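ADP-ribosylation factor guanine nucleotide-exchange factor SEC7 (Saccharomyces cerevisiae, PDB 4OIY) activates the GTPase ARF1 at the trans-Golgi network through its Sec7 domain, the part in this chain, as a guanine nucleotide-exchange factor for vesicle budding and Golgi traffic. Local coordinates at residues 25-28 and 29-33; 94-98 and 99-103. One frame throughout, in Å; residues are numbered along the deposited sequence.

Contact 1 (25-28 and 29-33); sequences KAIP and VLIKK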
loop_
_atom_site.group_PDB
_atom_site.type_symbol
_atom_site.label_atom_id
_atom_site.label_comp_id
_atom_site.label_asym_id
_atom_site.label_seq_id
_atom_site.Cartn_x
_atom_site.Cartn_y
_atom_site.Cartn_z
ATOM N N LYS A 25 15.950 -13.717 -4.476
ATOM C CA LYS A 25 17.105 -14.067 -5.305
ATOM C C LYS A 25 17.740 -12.844 -5.976
ATOM O O LYS A 25 18.931 -12.858 -6.296
ATOM C CB LYS A 25 16.686 -15.096 -6.365
ATOM C CG LYS A 25 17.800 -15.601 -7.269
ATOM C CD LYS A 25 17.376 -16.875 -7.994
ATOM C CE LYS A 25 18.187 -17.110 -9.258
ATOM N NZ LYS A 25 17.715 -16.273 -10.399
ATOM N N ALA A 26 16.953 -11.793 -6.200
ATOM C CA ALA A 26 17.448 -10.605 -6.891
ATOM C C ALA A 26 18.312 -9.721 -6.000
ATOM O O ALA A 26 19.166 -8.992 -6.503
ATOM C CB ALA A 26 16.296 -9.790 -7.470
ATOM N N ILE A 27 18.075 -9.764 -4.687
ATOM C CA ILE A 27 18.752 -8.838 -3.776
ATOM C C ILE A 27 20.267 -9.048 -3.848
ATOM O O ILE A 27 20.983 -8.103 -4.168
ATOM C CB ILE A 27 18.224 -8.916 -2.318
ATOM C CG1 ILE A 27 16.717 -8.624 -2.255
ATOM C CG2 ILE A 27 18.987 -7.956 -1.408
ATOM C CD1 ILE A 27 16.291 -7.291 -2.834
ATOM N N PRO A 28 20.750 -10.293 -3.602
ATOM C CA PRO A 28 22.197 -10.507 -3.688
ATOM C C PRO A 28 22.781 -10.300 -5.082
ATOM O O PRO A 28 23.980 -10.061 -5.185
ATOM C CB PRO A 28 22.371 -11.976 -3.269
ATOM C CG PRO A 28 21.136 -12.318 -2.518
ATOM C CD PRO A 28 20.056 -11.525 -3.188
ATOM N N VAL A 29 21.963 -10.405 -6.133
ATOM C CA VAL A 29 22.408 -10.128 -7.509
ATOM C C VAL A 29 22.480 -8.628 -7.804
ATOM O O VAL A 29 23.388 -8.169 -8.493
ATOM C CB VAL A 29 21.481 -10.795 -8.558
ATOM C CG1 VAL A 29 21.888 -10.406 -9.976
ATOM C CG2 VAL A 29 21.487 -12.308 -8.400
ATOM N N LEU A 30 21.511 -7.866 -7.298
ATOM C CA LEU A 30 21.516 -6.414 -7.446
ATOM C C LEU A 30 22.731 -5.768 -6.768
ATOM O O LEU A 30 23.284 -4.803 -7.286
ATOM C CB LEU A 30 20.231 -5.805 -6.876
ATOM C CG LEU A 30 18.954 -5.993 -7.702
ATOM C CD1 LEU A 30 17.732 -5.826 -6.811
ATOM C CD2 LEU A 30 18.910 -5.014 -8.866
ATOM N N ILE A 31 23.124 -6.303 -5.612
ATOM C CA ILE A 31 24.289 -5.794 -4.878
ATOM C C ILE A 31 25.569 -6.156 -5.639
ATOM O O ILE A 31 26.399 -5.291 -5.903
ATOM C CB ILE A 31 24.349 -6.345 -3.430
ATOM C CG1 ILE A 31 23.090 -5.947 -2.641
ATOM C CG2 ILE A 31 25.586 -5.822 -2.708
ATOM C CD1 ILE A 31 22.844 -6.802 -1.415
ATOM N N LYS A 32 25.698 -7.432 -6.000
ATOM C CA LYS A 32 26.808 -7.940 -6.823
ATOM C C LYS A 32 27.057 -7.043 -8.031
ATOM O O LYS A 32 28.200 -6.688 -8.321
ATOM C CB LYS A 32 26.509 -9.384 -7.273
ATOM C CG LYS A 32 27.570 -10.055 -8.143
ATOM C CD LYS A 32 27.294 -9.911 -9.632
ATOM C CE LYS A 32 28.322 -10.663 -10.463
ATOM N NZ LYS A 32 28.498 -10.058 -11.814
ATOM N N LYS A 33 25.979 -6.670 -8.720
ATOM C CA LYS A 33 26.075 -5.875 -9.944
ATOM C C LYS A 33 26.082 -4.362 -9.711
ATOM O O LYS A 33 26.206 -3.594 -10.663
ATOM C CB LYS A 33 24.948 -6.257 -10.904
ATOM C CG LYS A 33 25.047 -7.691 -11.401
ATOM C CD LYS A 33 23.808 -8.134 -12.165
ATOM C CE LYS A 33 23.478 -7.210 -13.329
ATOM N NZ LYS A 33 24.607 -7.040 -14.288
#

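Contact 2 (94-98 and 99-103); sequences SFLQS and FRLPG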
loop_
_atom_site.group_PDB
_atom_site.type_symbol
_atom_site.label_atom_id
_atom_site.label_comp_id
_atom_site.label_asym_id
_atom_site.label_seq_id
_atom_site.Cartn_x
_atom_site.Cartn_y
_atom_site.Cartn_z
ATOM N N SER A 94 -2.258 6.635 -3.093
ATOM C CA SER A 94 -0.824 6.638 -3.351
ATOM C C SER A 94 -0.189 5.316 -2.918
ATOM O O SER A 94 0.581 4.709 -3.655
ATOM C CB SER A 94 -0.158 7.803 -2.622
ATOM O OG SER A 94 1.254 7.723 -2.715
ATOM N N PHE A 95 -0.559 4.864 -1.729
ATOM C CA PHE A 95 -0.004 3.648 -1.151
ATOM C C PHE A 95 -0.425 2.386 -1.921
ATOM O O PHE A 95 0.421 1.606 -2.362
ATOM C CB PHE A 95 -0.446 3.561 0.312
ATOM C CG PHE A 95 0.151 2.410 1.069
ATOM C CD1 PHE A 95 1.522 2.250 1.153
ATOM C CD2 PHE A 95 -0.668 1.512 1.743
ATOM C CE1 PHE A 95 2.070 1.188 1.861
ATOM C CE2 PHE A 95 -0.132 0.459 2.459
ATOM C CZ PHE A 95 1.242 0.296 2.521
ATOM N N LEU A 96 -1.727 2.182 -2.079
ATOM C CA LEU A 96 -2.226 0.926 -2.652
ATOM C C LEU A 96 -1.996 0.786 -4.148
ATOM O O LEU A 96 -2.070 -0.318 -4.670
ATOM C CB LEU A 96 -3.709 0.727 -2.343
ATOM C CG LEU A 96 -4.076 0.559 -0.865
ATOM C CD1 LEU A 96 -5.582 0.398 -0.725
ATOM C CD2 LEU A 96 -3.353 -0.619 -0.229
ATOM N N GLN A 97 -1.707 1.886 -4.839
ATOM C CA GLN A 97 -1.405 1.815 -6.267
ATOM C C GLN A 97 0.086 1.514 -6.511
ATOM O O GLN A 97 0.529 1.429 -7.672
ATOM C CB GLN A 97 -1.833 3.117 -6.961
ATOM C CG GLN A 97 -3.347 3.271 -7.031
ATOM C CD GLN A 97 -3.801 4.523 -7.771
ATOM O OE1 GLN A 97 -3.023 5.453 -7.988
ATOM N NE2 GLN A 97 -5.074 4.547 -8.155
ATOM N N SER A 98 0.859 1.343 -5.433
ATOM C CA SER A 98 2.300 1.046 -5.540
ATOM C C SER A 98 2.680 -0.439 -5.404
ATOM O O SER A 98 3.839 -0.800 -5.623
ATOM C CB SER A 98 3.089 1.864 -4.512
ATOM O OG SER A 98 2.922 1.376 -3.190
ATOM N N PHE A 99 1.731 -1.282 -5.010
ATOM C CA PHE A 99 1.939 -2.725 -4.883
ATOM C C PHE A 99 0.567 -3.402 -4.822
ATOM O O PHE A 99 -0.446 -2.743 -4.603
ATOM C CB PHE A 99 2.735 -3.051 -3.614
ATOM C CG PHE A 99 1.965 -2.800 -2.351
ATOM C CD1 PHE A 99 1.828 -1.522 -1.844
ATOM C CD2 PHE A 99 1.353 -3.841 -1.681
ATOM C CE1 PHE A 99 1.098 -1.289 -0.686
ATOM C CE2 PHE A 99 0.627 -3.622 -0.525
ATOM C CZ PHE A 99 0.498 -2.345 -0.019
ATOM N N ARG A 100 0.534 -4.715 -5.028
ATOM C CA ARG A 100 -0.693 -5.488 -4.833
ATOM C C ARG A 100 -0.730 -6.116 -3.452
ATOM O O ARG A 100 0.178 -6.853 -3.075
ATOM C CB ARG A 100 -0.796 -6.599 -5.875
ATOM C CG ARG A 100 -2.127 -7.334 -5.842
ATOM C CD ARG A 100 -2.201 -8.438 -6.878
ATOM N NE ARG A 100 -1.588 -9.683 -6.426
ATOM C CZ ARG A 100 -1.639 -10.839 -7.088
ATOM N NH1 ARG A 100 -2.260 -10.923 -8.257
ATOM N NH2 ARG A 100 -1.053 -11.912 -6.579
ATOM N N LEU A 101 -1.785 -5.824 -2.688
ATOM C CA LEU A 101 -1.971 -6.457 -1.392
ATOM C C LEU A 101 -2.021 -7.971 -1.558
ATOM O O LEU A 101 -2.678 -8.453 -2.483
ATOM C CB LEU A 101 -3.266 -5.985 -0.713
ATOM C CG LEU A 101 -3.225 -4.633 0.008
ATOM C CD1 LEU A 101 -4.638 -4.192 0.326
ATOM C CD2 LEU A 101 -2.394 -4.688 1.276
ATOM N N PRO A 102 -1.317 -8.711 -0.677
ATOM C CA PRO A 102 -1.436 -10.171 -0.646
ATOM C C PRO A 102 -2.827 -10.622 -0.248
ATOM O O PRO A 102 -3.689 -9.803 0.106
ATOM C CB PRO A 102 -0.452 -10.594 0.442
ATOM C CG PRO A 102 0.503 -9.469 0.575
ATOM C CD PRO A 102 -0.272 -8.232 0.243
ATOM N N GLY A 103 -3.014 -11.935 -0.270
ATOM C CA GLY A 103 -4.308 -12.534 -0.043
ATOM C C GLY A 103 -4.686 -12.696 1.409
ATOM O O GLY A 103 -5.817 -12.395 1.781
#

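Contact 1 (25-28 and 29-33)
The carbonyl oxygen of A26 takes the shortest bond of this helical turn, from L30 N to A26 O at 2.7 Å, with an N-H...O angle of 159°. The side chain of L30 leans on the same oxygen: its branch carbon CG sits 3.2 Å from A26 O. With CG of L30 beside the backbone N (chi1 -74°), the chain folds back toward the preceding turn, and its CD1 comes within 4.3 Å of A26 CB. One residue further on, I31 N bonds to I27 O at 3.1 Å. The side chains of this pair cross at a slant, the end of I31 meeting the beta branch of I27, CD1 to CG2, at 4.0 Å. K32 N then reaches P28 O at 3.2 Å. P28 accepts in this way but has no N-H of its own to give to the turn before, so the helix kinks there. V29 points its CG1 anti to the backbone N (chi1 175°), which leaves CG2 beside that N and lets it pack against the backbone, 3.4 Å from K25 O.

The apolar side chains facing the protein are covered by neighbours. A26 touches F19 of helix 11-21, while I27 presses on I44 and L30 on W47, both of helix 41-50. L36, in the loop that follows, touches both I27 and L30. P28 and K32, by contrast, belong to the exposed side. Taken together, this is most of a short amphipathic alpha-helix with a proline inside it, 23-32, one of the helices of the all-helical Sec7 domain, packed against helix 11-21 and helix 41-50.

Contact 2 (94-98 and 99-103)
F99 drives the edge of its ring into the face of F95, an edge-to-face (T-shaped) pair formed where helix 88-96 of the Sec7 domain runs out into an extended loop. The centroids lie 5.0 Å apart and the planes stand at 67°. The bump is F99 CE1, seated over the centre of the F95 ring and 3.6 Å from F95 CZ. F99 reaches back this far because its CG lies between its own N and carbonyl carbon (chi1 69°), which swings the ring toward the helix that the chain has just left. A second bump sits beside it: L96 CD2 meets F99 CZ at 4.2 Å and L101 CD1 at 3.8 Å, so this methyl bridges the F99 ring and the L101 side chain. Aromatic neighbours continue the cluster, with F111 stacked on F99 and F115 and F81 against F95. An alanine in place of F95 would probably open a gap under the edge of F99 and leave that ring freer to tilt. F99 N, buried here, finds no partner in the model. The turn itself is pinned at one oxygen, F95 O, which accepts from both the N and the hydroxyl of S98. The hydroxyl bond is short, S98 OG to F95 O at 2.6 Å, and lies on a lone pair in the carbonyl plane, while the same OG touches the rim of the F99 ring at CD1.

In the fold
From the N terminus, helix 11-21 leads into helix 23-32, where contact 1 spans most of that helix before the chain moves on to helix 41-50. Helices 56-64 and 68-79 follow, then helix 88-96, whose end is contact 2, at the start of the loop toward helix 105-122. Each contact joins adjoining residues, so neither closes a long loop; they come in series, without nesting or crossing. The centre of contact 1 lies about 24 Å from the centre of the chain, that of contact 2 about 4 Å. Contact 1 joins helix 23-32 to helices 11-21 and 41-50, whereas contact 2 brings together helices 56-64, 68-79, 88-96 and 105-122 and the C-terminal I191.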